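Long-range contacts in anti-sigma-I factor RsgI3 (Clostridium thermocellum, PDB 6QE7), which probably holds the sigma factor SigI3 inactive until its extracellular tandem PA14 domains, the part in this structure, bind plant polysaccharides such as pectin: residues A[11-16]-A[251-256]; A[42-47]-A[111-116]; A[201-206]-A[285-290]. All blocks are in the same frame, centred on the assembly; numbering follows the deposited sequence.

Interaction 1 of 3, residues A[11-16]-A[251-256]; sequences YNNMDF and GRQYDI. With CA (calcium ion), chain E.
Asn-13 lies against Gly-251, and the two residues after Asn-13 add the polar bonds. Met-14 N gives an almost straight hydrogen bond to Gly-251 O (2.9 Å), approaching nearly end-on to the carbonyl. One step further, Asp-15 OD2 accepts the backbone N-H of Gln-253 at 3.0 Å. This second bond is also straight, with an N-H...O angle of 176°. It uses the syn side of the carboxylate, although the donor stands 32° out of its plane.

The side chain of Asn-13 can be followed outward. CB rests on the carbonyl oxygen of Gly-251 (3.4 Å). CG then turns beside the backbone N of Asn-13, chi1 -85°, which lays the amide along the main chain of the glycine. OD1 lies 3.5 Å from Gly-251 C and takes a hydrogen bond from a water that also binds a calcium ion. ND2 passes CG of Gln-253 at 4.1 Å, and the two amides are strongly inclined to each other. The polar partners of ND2 are Asp-203 and Ser-17. Both ends of the amide are thus held.

Met-14 adds CG, 3.5 Å from Gly-251 O. CB of Arg-252 packs against Asp-15 OD2 (3.5 Å), while its guanidinium lies flat over the rim of the Tyr-254 ring, near CE2. Asp-15 OD1 is bound by Ser-17. The charged atoms of Asp-15 and Arg-252 do not meet. The same calcium ion is bound by Asn-12 O, so the metal shell extends into this contact through water.

The contact joins the two PA14 domains. Residues 11-16 run from the end of strand 6-11 into the loop before strand 19-25 of the first domain. Residues 251-256 lead into strand 254-263 of the second, beside strand 193-202.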
loop_
_atom_site.group_PDB
_atom_site.type_symbol
_atom_site.label_atom_id
_atom_site.label_comp_id
_atom_site.label_asym_id
_atom_site.label_seq_id
_atom_site.Cartn_x
_atom_site.Cartn_y
_atom_site.Cartn_z
ATOM N N TYR A 11 5.472 -5.985 5.258
ATOM C CA TYR A 11 5.375 -4.861 4.302
ATOM C C TYR A 11 5.994 -3.638 4.998
ATOM O O TYR A 11 5.687 -3.457 6.169
ATOM C CB TYR A 11 3.887 -4.654 4.007
ATOM C CG TYR A 11 3.183 -5.788 3.310
ATOM C CD1 TYR A 11 2.687 -6.865 4.042
ATOM C CD2 TYR A 11 2.910 -5.727 1.945
ATOM C CE1 TYR A 11 2.017 -7.891 3.428
ATOM C CE2 TYR A 11 2.233 -6.743 1.310
ATOM C CZ TYR A 11 1.792 -7.806 2.061
ATOM O OH TYR A 11 1.203 -8.821 1.424
ATOM N N ASN A 12 6.593 -2.719 4.240
ATOM C CA ASN A 12 7.244 -1.484 4.757
ATOM C C ASN A 12 6.300 -0.286 4.806
ATOM O O ASN A 12 6.757 0.797 5.257
ATOM C CB ASN A 12 8.472 -1.102 3.906
ATOM C CG ASN A 12 9.735 -1.591 4.564
ATOM O OD1 ASN A 12 9.889 -1.356 5.753
ATOM N ND2 ASN A 12 10.607 -2.299 3.847
ATOM N N ASN A 13 5.058 -0.446 4.363
ATOM C CA ASN A 13 3.932 0.497 4.617
ATOM C C ASN A 13 2.941 -0.190 5.589
ATOM O O ASN A 13 3.001 -1.448 5.750
ATOM C CB ASN A 13 3.278 0.888 3.286
ATOM C CG ASN A 13 3.967 2.049 2.586
ATOM O OD1 ASN A 13 4.750 2.778 3.193
ATOM N ND2 ASN A 13 3.577 2.323 1.346
ATOM N N MET A 14 1.982 0.559 6.131
ATOM C CA MET A 14 1.034 0.074 7.167
ATOM C C MET A 14 -0.263 -0.393 6.529
ATOM O O MET A 14 -1.148 -0.858 7.238
ATOM C CB MET A 14 0.833 1.143 8.241
ATOM C CG MET A 14 -0.052 2.329 7.923
ATOM S SD MET A 14 0.505 3.359 9.412
ATOM C CE MET A 14 -0.119 4.978 8.897
ATOM N N ASP A 15 -0.334 -0.374 5.191
ATOM C CA ASP A 15 -1.547 -0.831 4.475
ATOM C C ASP A 15 -1.219 -1.932 3.491
ATOM O O ASP A 15 -1.855 -1.937 2.411
ATOM C CB ASP A 15 -2.141 0.305 3.643
ATOM C CG ASP A 15 -1.162 0.848 2.585
ATOM O OD1 ASP A 15 0.075 0.500 2.616
ATOM O OD2 ASP A 15 -1.651 1.604 1.739
ATOM N N PHE A 16 -0.269 -2.810 3.783
ATOM C CA PHE A 16 -0.017 -4.024 2.975
ATOM C C PHE A 16 0.393 -3.582 1.579
ATOM O O PHE A 16 0.018 -4.241 0.628
ATOM C CB PHE A 16 -1.235 -4.962 2.902
ATOM C CG PHE A 16 -1.709 -5.307 4.299
ATOM C CD1 PHE A 16 -0.951 -6.134 5.088
ATOM C CD2 PHE A 16 -2.825 -4.700 4.840
ATOM C CE1 PHE A 16 -1.344 -6.426 6.382
ATOM C CE2 PHE A 16 -3.213 -4.961 6.143
ATOM C CZ PHE A 16 -2.450 -5.814 6.910
ATOM N N GLY A 251 3.224 6.482 5.069
ATOM C CA GLY A 251 3.157 5.067 5.410
ATOM C C GLY A 251 2.030 4.368 4.699
ATOM O O GLY A 251 1.749 3.262 5.105
ATOM N N ARG A 252 1.304 5.015 3.784
ATOM C CA ARG A 252 0.227 4.338 3.024
ATOM C C ARG A 252 0.180 4.874 1.585
ATOM O O ARG A 252 0.614 5.935 1.404
ATOM C CB ARG A 252 -1.135 4.480 3.716
ATOM C CG ARG A 252 -1.534 5.898 4.096
ATOM C CD ARG A 252 -3.037 6.071 4.161
ATOM N NE ARG A 252 -3.690 5.861 2.851
ATOM C CZ ARG A 252 -5.015 5.942 2.604
ATOM N NH1 ARG A 252 -5.895 6.236 3.558
ATOM N NH2 ARG A 252 -5.463 5.700 1.385
ATOM N N GLN A 253 -0.410 4.117 0.656
ATOM C CA GLN A 253 -0.551 4.393 -0.776
ATOM C C GLN A 253 -1.861 5.131 -0.958
ATOM O O GLN A 253 -2.828 4.837 -0.212
ATOM C CB GLN A 253 -0.569 3.086 -1.565
ATOM C CG GLN A 253 0.778 2.407 -1.711
ATOM C CD GLN A 253 0.582 1.256 -2.652
ATOM O OE1 GLN A 253 -0.517 0.641 -2.787
ATOM N NE2 GLN A 253 1.633 1.027 -3.383
ATOM N N TYR A 254 -1.850 6.062 -1.897
ATOM C CA TYR A 254 -3.040 6.786 -2.356
ATOM C C TYR A 254 -3.093 6.608 -3.864
ATOM O O TYR A 254 -2.049 6.423 -4.561
ATOM C CB TYR A 254 -2.993 8.263 -2.002
ATOM C CG TYR A 254 -2.980 8.583 -0.562
ATOM C CD1 TYR A 254 -1.816 8.605 0.179
ATOM C CD2 TYR A 254 -4.180 8.800 0.093
ATOM C CE1 TYR A 254 -1.850 8.936 1.527
ATOM C CE2 TYR A 254 -4.229 9.074 1.440
ATOM C CZ TYR A 254 -3.059 9.101 2.170
ATOM O OH TYR A 254 -3.114 9.378 3.501
ATOM N N ASP A 255 -4.300 6.595 -4.387
ATOM C CA ASP A 255 -4.484 6.577 -5.856
ATOM C C ASP A 255 -3.874 7.854 -6.437
ATOM O O ASP A 255 -3.971 9.004 -5.837
ATOM C CB ASP A 255 -5.963 6.410 -6.230
ATOM C CG ASP A 255 -6.503 5.039 -5.896
ATOM O OD1 ASP A 255 -5.865 4.049 -6.273
ATOM O OD2 ASP A 255 -7.484 4.978 -5.209
ATOM N N ILE A 256 -3.342 7.716 -7.655
ATOM C CA ILE A 256 -2.907 8.910 -8.404
ATOM C C ILE A 256 -3.357 8.689 -9.861
ATOM O O ILE A 256 -3.151 7.586 -10.379
ATOM C CB ILE A 256 -1.393 9.174 -8.274
ATOM C CG1 ILE A 256 -0.981 10.371 -9.152
ATOM C CG2 ILE A 256 -0.553 7.938 -8.603
ATOM C CD1 ILE A 256 0.444 10.882 -9.004
HETATM CA CA CA E . 7.340 2.251 6.898
HETATM O O HOH W 1 8.667 0.317 7.611
HETATM O O HOH W 2 6.655 3.643 5.028
HETATM O O HOH W 3 -3.826 2.695 1.704
HETATM O O HOH W 4 9.233 2.439 5.321
HETATM O O HOH W 5 8.962 3.752 7.948
#

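Interaction 2 of 3, residues A[42-47]-A[111-116]; sequences GKDTYS and YYQHVR. With CA (calcium ion), chain E; CA (calcium ion), chain D.
Gln-113 O is approached by two successive residues of the facing segment. Tyr-46 N donates a bent hydrogen bond to it at 3.1 Å, tilted from the carbonyl plane, and CA of Thr-45 makes a bent CA-H...O contact with the same oxygen. Thr-45 and Tyr-46 both face Gln-113, which makes a G1 beta bulge in an antiparallel pair. Gln-113 N returns a bond to Tyr-46 O. Within the bulge, Thr-45 N turns to the next carbonyl and meets a lone pair of His-114 O (2.9 Å).

The side chains of Tyr-46 and Gln-113 lie on one face of the sheet. CB of Gln-113 sits 3.8 Å from the centroid of the Tyr-46 ring, only 11° off its normal, in a CH-pi contact. CG follows over the same ring. The chain of Gln-113 then bends at chi2 (75°), which carries the amide past the ring to a calcium ion. OE1 binds this metal at 2.3 Å, and Val-115 O is a further ligand. NE2 donates to Arg-116 O, which lies in the amide plane. Asp-69, Asp-70 and Ala-117 complete the protein part of the site.

Asp-44 packs CB against His-114 O (3.3 Å). Its carboxylate lies by CA and CG1 of Val-115. One water joins Asp-44 N to Gln-113 NE2, and another joins Asp-44 OD2 to Arg-116 N. Another calcium ion is bound by O and OG1 of Thr-45, both at 2.4 Å, and by Asp-44 O and Asn-12 O.

The two strand ends therefore carry a calcium site each. The metal at OE1 would draw electron density from the amide of Gln-113 and probably strengthens its NE2 as a donor. Bond and metal together fix how that amide is turned.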
loop_
_atom_site.group_PDB
_atom_site.type_symbol
_atom_site.label_atom_id
_atom_site.label_comp_id
_atom_site.label_asym_id
_atom_site.label_seq_id
_atom_site.Cartn_x
_atom_site.Cartn_y
_atom_site.Cartn_z
ATOM N N GLY A 42 11.924 -0.869 7.650
ATOM C CA GLY A 42 12.200 0.430 8.319
ATOM C C GLY A 42 11.371 0.725 9.556
ATOM O O GLY A 42 10.200 0.311 9.641
ATOM N N LYS A 43 11.920 1.554 10.448
ATOM C CA LYS A 43 11.227 2.107 11.632
ATOM C C LYS A 43 9.933 2.746 11.189
ATOM O O LYS A 43 9.942 3.550 10.254
ATOM C CB LYS A 43 11.978 3.225 12.343
ATOM C CG LYS A 43 11.523 3.441 13.781
ATOM C CD LYS A 43 12.305 4.599 14.448
ATOM C CE LYS A 43 11.590 5.249 15.595
ATOM N NZ LYS A 43 11.407 4.286 16.712
ATOM N N ASP A 44 8.866 2.355 11.854
ATOM C CA ASP A 44 7.529 2.969 11.745
ATOM C C ASP A 44 6.801 2.537 10.450
ATOM O O ASP A 44 7.436 2.069 9.478
ATOM C CB ASP A 44 7.568 4.497 11.920
ATOM C CG ASP A 44 7.988 4.998 13.291
ATOM O OD1 ASP A 44 7.891 4.206 14.208
ATOM O OD2 ASP A 44 8.427 6.214 13.428
ATOM N N THR A 45 5.462 2.702 10.499
ATOM C CA THR A 45 4.493 2.458 9.405
ATOM C C THR A 45 4.829 1.142 8.705
ATOM O O THR A 45 5.247 1.184 7.555
ATOM C CB THR A 45 4.514 3.636 8.419
ATOM O OG1 THR A 45 5.871 3.768 8.027
ATOM C CG2 THR A 45 4.060 4.950 8.998
ATOM N N TYR A 46 4.606 -0.000 9.362
ATOM C CA TYR A 46 4.786 -1.297 8.736
ATOM C C TYR A 46 3.566 -2.143 9.070
ATOM O O TYR A 46 2.758 -1.717 9.954
ATOM C CB TYR A 46 6.138 -1.943 9.067
ATOM C CG TYR A 46 6.499 -2.123 10.520
ATOM C CD1 TYR A 46 6.111 -3.245 11.204
ATOM C CD2 TYR A 46 7.366 -1.242 11.182
ATOM C CE1 TYR A 46 6.483 -3.474 12.525
ATOM C CE2 TYR A 46 7.851 -1.520 12.452
ATOM C CZ TYR A 46 7.358 -2.605 13.155
ATOM O OH TYR A 46 7.758 -2.883 14.445
ATOM N N SER A 47 3.420 -3.226 8.302
ATOM C CA SER A 47 2.278 -4.151 8.429
ATOM C C SER A 47 2.720 -5.566 8.115
ATOM O O SER A 47 3.690 -5.744 7.379
ATOM C CB SER A 47 1.062 -3.724 7.630
ATOM O OG SER A 47 1.328 -3.537 6.235
ATOM N N TYR A 111 -1.988 -6.960 11.073
ATOM C CA TYR A 111 -1.378 -6.174 12.145
ATOM C C TYR A 111 -0.774 -4.942 11.502
ATOM O O TYR A 111 -0.213 -5.106 10.391
ATOM C CB TYR A 111 -0.308 -7.057 12.829
ATOM C CG TYR A 111 0.682 -6.210 13.571
ATOM C CD1 TYR A 111 0.370 -5.681 14.805
ATOM C CD2 TYR A 111 1.847 -5.809 12.963
ATOM C CE1 TYR A 111 1.208 -4.806 15.458
ATOM C CE2 TYR A 111 2.703 -4.945 13.603
ATOM C CZ TYR A 111 2.378 -4.436 14.836
ATOM O OH TYR A 111 3.243 -3.603 15.447
ATOM N N TYR A 112 -0.703 -3.807 12.211
ATOM C CA TYR A 112 0.192 -2.739 11.748
ATOM C C TYR A 112 0.709 -1.979 12.969
ATOM O O TYR A 112 0.160 -2.027 14.071
ATOM C CB TYR A 112 -0.530 -1.812 10.775
ATOM C CG TYR A 112 -1.395 -0.773 11.445
ATOM C CD1 TYR A 112 -2.692 -1.042 11.837
ATOM C CD2 TYR A 112 -0.929 0.521 11.652
ATOM C CE1 TYR A 112 -3.499 -0.070 12.437
ATOM C CE2 TYR A 112 -1.732 1.519 12.200
ATOM C CZ TYR A 112 -3.036 1.236 12.590
ATOM O OH TYR A 112 -3.760 2.196 13.223
ATOM N N GLN A 113 1.866 -1.413 12.747
ATOM C CA GLN A 113 2.585 -0.414 13.557
ATOM C C GLN A 113 2.496 0.953 12.882
ATOM O O GLN A 113 2.772 1.091 11.626
ATOM C CB GLN A 113 4.052 -0.867 13.696
ATOM C CG GLN A 113 5.022 0.308 13.878
ATOM C CD GLN A 113 5.019 0.940 15.236
ATOM O OE1 GLN A 113 3.993 1.063 15.899
ATOM N NE2 GLN A 113 6.228 1.239 15.732
ATOM N N HIS A 114 2.159 1.937 13.694
ATOM C CA HIS A 114 2.215 3.353 13.286
ATOM C C HIS A 114 3.567 3.915 13.738
ATOM O O HIS A 114 4.480 3.932 12.907
ATOM C CB HIS A 114 0.975 4.151 13.745
ATOM C CG HIS A 114 0.981 5.558 13.235
ATOM N ND1 HIS A 114 0.636 6.605 14.032
ATOM C CD2 HIS A 114 1.410 6.098 12.049
ATOM C CE1 HIS A 114 0.818 7.752 13.377
ATOM N NE2 HIS A 114 1.294 7.460 12.136
ATOM N N VAL A 115 3.686 4.301 15.009
ATOM C CA VAL A 115 4.912 4.920 15.572
ATOM C C VAL A 115 5.214 4.392 16.978
ATOM O O VAL A 115 4.494 3.539 17.519
ATOM C CB VAL A 115 4.771 6.454 15.564
ATOM C CG1 VAL A 115 4.661 7.050 14.134
ATOM C CG2 VAL A 115 3.643 6.936 16.452
ATOM N N ARG A 116 6.323 4.855 17.545
ATOM C CA ARG A 116 6.667 4.440 18.922
ATOM C C ARG A 116 6.747 2.919 18.978
ATOM O O ARG A 116 7.551 2.309 18.199
ATOM C CB ARG A 116 5.657 5.064 19.857
ATOM C CG ARG A 116 5.646 6.565 19.601
ATOM C CD ARG A 116 5.100 7.319 20.775
ATOM N NE ARG A 116 5.014 8.735 20.414
ATOM C CZ ARG A 116 5.281 9.744 21.233
ATOM N NH1 ARG A 116 5.669 9.505 22.472
ATOM N NH2 ARG A 116 5.103 10.986 20.830
HETATM CA CA CA E . 7.340 2.251 6.898
HETATM CA CA CA D . 2.988 1.810 17.776
HETATM O O HOH W 1 8.667 0.317 7.611
HETATM O O HOH W 6 8.963 3.039 16.108
HETATM O O HOH W 5 8.962 3.752 7.948
HETATM O O HOH W 7 8.954 0.983 14.550
HETATM O O HOH W 8 8.252 6.592 16.008
HETATM O O HOH W 9 1.474 4.074 18.128
HETATM O O HOH W 10 2.290 3.057 20.118
HETATM O O HOH W 4 9.233 2.439 5.321
#

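Interaction 3 of 3, residues A[201-206]-A[285-290]; sequences KIDTRY and SKNLFA
Residues 201-202 and 288-289 pair as antiparallel strands. Lys-201 and Phe-289 are a hydrogen-bonded pair, with Lys-201 N donating to Phe-289 O at 2.9 Å and Phe-289 N donating back to Lys-201 O. Ile-202 and Leu-288 form the next, non-hydrogen-bonded pair. Beyond it Asp-203 N binds Asn-287 O (3.1 Å), at the end of the 3-10 segment 285-287.

The Asn-287 side chain crosses that of Asp-203 at about a right angle. Its ND2 meets Asp-203 OD1 at 3.2 Å, nearly end-on to the C-O bond, and makes a weak bond to Asp-203 O. Asp-203 has CG between its own N and carbonyl carbon, chi1 59°, which places the carboxylate beside both Asn-287 and Phe-289. OD1 lies in the plane of the Phe-289 ring at its edge, and OD2 is 3.6 Å from Phe-289 CE1. Arg-18 and Asn-13 of the first PA14 domain hold OD2, so this buried carboxylate has partners in both domains.

Ile-202 and Leu-288 point the same way, with CG1 of Ile-202 3.8 Å from CD2 of Leu-288. On the other face CB of Lys-201 packs on CB of Phe-289.

A short C-terminal strand, 288-289, thus pairs antiparallel with strand 193-202 of the PA14 beta-sandwich, which also pairs with strand 254-263. Ile-202 faces into the sandwich and reaches Phe-212 and Trp-273 of the facing sheet.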
loop_
_atom_site.group_PDB
_atom_site.type_symbol
_atom_site.label_atom_id
_atom_site.label_comp_id
_atom_site.label_asym_id
_atom_site.label_seq_id
_atom_site.Cartn_x
_atom_site.Cartn_y
_atom_site.Cartn_z
ATOM N N LYS A 201 -0.332 4.474 -7.827
ATOM C CA LYS A 201 -0.273 4.731 -6.400
ATOM C C LYS A 201 0.959 5.573 -6.150
ATOM O O LYS A 201 1.980 5.383 -6.852
ATOM C CB LYS A 201 -0.122 3.471 -5.518
ATOM C CG LYS A 201 -1.068 2.319 -5.754
ATOM C CD LYS A 201 -2.447 2.573 -5.234
ATOM C CE LYS A 201 -3.399 1.412 -5.406
ATOM N NZ LYS A 201 -4.545 1.601 -4.477
ATOM N N ILE A 202 0.800 6.417 -5.134
ATOM C CA ILE A 202 1.822 7.308 -4.540
ATOM C C ILE A 202 1.817 7.177 -2.999
ATOM O O ILE A 202 0.752 6.841 -2.448
ATOM C CB ILE A 202 1.559 8.721 -5.041
ATOM C CG1 ILE A 202 2.769 9.605 -4.788
ATOM C CG2 ILE A 202 0.259 9.354 -4.546
ATOM C CD1 ILE A 202 2.642 10.969 -5.382
ATOM N N ASP A 203 2.998 7.263 -2.361
ATOM C CA ASP A 203 3.127 7.427 -0.899
ATOM C C ASP A 203 4.173 8.490 -0.649
ATOM O O ASP A 203 4.897 8.933 -1.573
ATOM C CB ASP A 203 3.416 6.137 -0.121
ATOM C CG ASP A 203 4.681 5.411 -0.517
ATOM O OD1 ASP A 203 5.560 6.038 -1.148
ATOM O OD2 ASP A 203 4.703 4.164 -0.339
ATOM N N THR A 204 4.082 9.008 0.532
ATOM C CA THR A 204 4.751 10.263 0.935
ATOM C C THR A 204 5.781 9.883 1.982
ATOM O O THR A 204 5.613 8.838 2.620
ATOM C CB THR A 204 3.772 11.282 1.504
ATOM O OG1 THR A 204 3.267 10.773 2.750
ATOM C CG2 THR A 204 2.625 11.560 0.562
ATOM N N ARG A 205 6.698 10.792 2.244
ATOM C CA ARG A 205 7.658 10.684 3.366
ATOM C C ARG A 205 6.981 11.213 4.641
ATOM O O ARG A 205 7.379 10.811 5.720
ATOM C CB ARG A 205 8.932 11.469 3.015
ATOM C CG ARG A 205 9.844 10.791 2.004
ATOM C CD ARG A 205 11.152 11.569 1.708
ATOM N NE ARG A 205 11.841 11.793 2.988
ATOM C CZ ARG A 205 12.590 10.915 3.626
ATOM N NH1 ARG A 205 12.842 9.740 3.083
ATOM N NH2 ARG A 205 13.110 11.234 4.790
ATOM N N TYR A 206 6.067 12.177 4.552
ATOM C CA TYR A 206 5.606 12.923 5.749
ATOM C C TYR A 206 4.102 12.868 5.769
ATOM O O TYR A 206 3.479 12.729 4.672
ATOM C CB TYR A 206 6.104 14.369 5.725
ATOM C CG TYR A 206 7.590 14.428 5.490
ATOM C CD1 TYR A 206 8.498 14.047 6.463
ATOM C CD2 TYR A 206 8.085 14.835 4.264
ATOM C CE1 TYR A 206 9.870 14.045 6.208
ATOM C CE2 TYR A 206 9.433 14.806 3.973
ATOM C CZ TYR A 206 10.336 14.421 4.957
ATOM O OH TYR A 206 11.662 14.448 4.657
ATOM N N SER A 285 10.532 8.272 -8.757
ATOM C CA SER A 285 10.030 6.927 -9.142
ATOM C C SER A 285 9.835 6.055 -7.896
ATOM O O SER A 285 8.887 5.269 -7.868
ATOM C CB SER A 285 10.948 6.284 -10.084
ATOM O OG SER A 285 10.301 5.168 -10.697
ATOM N N LYS A 286 10.657 6.222 -6.863
ATOM C CA LYS A 286 10.550 5.324 -5.668
ATOM C C LYS A 286 9.263 5.609 -4.862
ATOM O O LYS A 286 8.974 4.836 -3.909
ATOM C CB LYS A 286 11.828 5.412 -4.835
ATOM C CG LYS A 286 11.941 6.659 -3.992
ATOM C CD LYS A 286 13.264 6.720 -3.258
ATOM C CE LYS A 286 14.324 7.316 -4.161
ATOM N NZ LYS A 286 15.678 6.848 -3.775
ATOM N N ASN A 287 8.484 6.650 -5.185
ATOM C CA ASN A 287 7.234 6.905 -4.443
ATOM C C ASN A 287 6.018 6.603 -5.297
ATOM O O ASN A 287 4.902 6.971 -4.836
ATOM C CB ASN A 287 7.185 8.321 -3.901
ATOM C CG ASN A 287 8.207 8.508 -2.811
ATOM O OD1 ASN A 287 9.297 8.954 -3.122
ATOM N ND2 ASN A 287 7.875 8.165 -1.561
ATOM N N LEU A 288 6.237 6.072 -6.503
ATOM C CA LEU A 288 5.188 5.924 -7.526
ATOM C C LEU A 288 5.116 4.430 -7.775
ATOM O O LEU A 288 6.174 3.751 -7.711
ATOM C CB LEU A 288 5.521 6.766 -8.782
ATOM C CG LEU A 288 5.554 8.283 -8.558
ATOM C CD1 LEU A 288 6.142 9.042 -9.751
ATOM C CD2 LEU A 288 4.185 8.825 -8.225
ATOM N N PHE A 289 3.918 3.917 -7.840
ATOM C CA PHE A 289 3.717 2.469 -7.996
ATOM C C PHE A 289 2.761 2.214 -9.124
ATOM O O PHE A 289 1.724 2.845 -9.139
ATOM C CB PHE A 289 3.186 1.823 -6.717
ATOM C CG PHE A 289 4.154 1.986 -5.571
ATOM C CD1 PHE A 289 4.155 3.153 -4.801
ATOM C CD2 PHE A 289 5.131 1.015 -5.315
ATOM C CE1 PHE A 289 5.091 3.339 -3.783
ATOM C CE2 PHE A 289 6.062 1.196 -4.297
ATOM C CZ PHE A 289 6.042 2.353 -3.539
ATOM N N ALA A 290 3.082 1.222 -9.947
ATOM C CA ALA A 290 2.387 1.067 -11.237
ATOM C C ALA A 290 1.102 0.295 -11.001
ATOM O O ALA A 290 0.199 0.454 -11.831
ATOM C CB ALA A 290 3.259 0.404 -12.271
#

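The three contacts run across the junction of the PA14 dyad. Interaction 2 lies in the first domain and interaction 3 in the second; their centres are about 17 Å apart. Interaction 1 joins the domains, with centres about 11 Å from interaction 2 and 9 Å from interaction 3. It meets interaction 2 through Asn-13 and Ser-47 and shares one calcium ion with it. It meets interaction 3 through Asn-13 and Asp-203, and strands 254-263 and 193-202 are neighbours in one sheet. Along the chain, interaction 2 falls between the segments of interaction 1, and residues 251-256 lie between those of interaction 3. A calcium site thus adjoins the interface, consistent with a defined arrangement of the two domains.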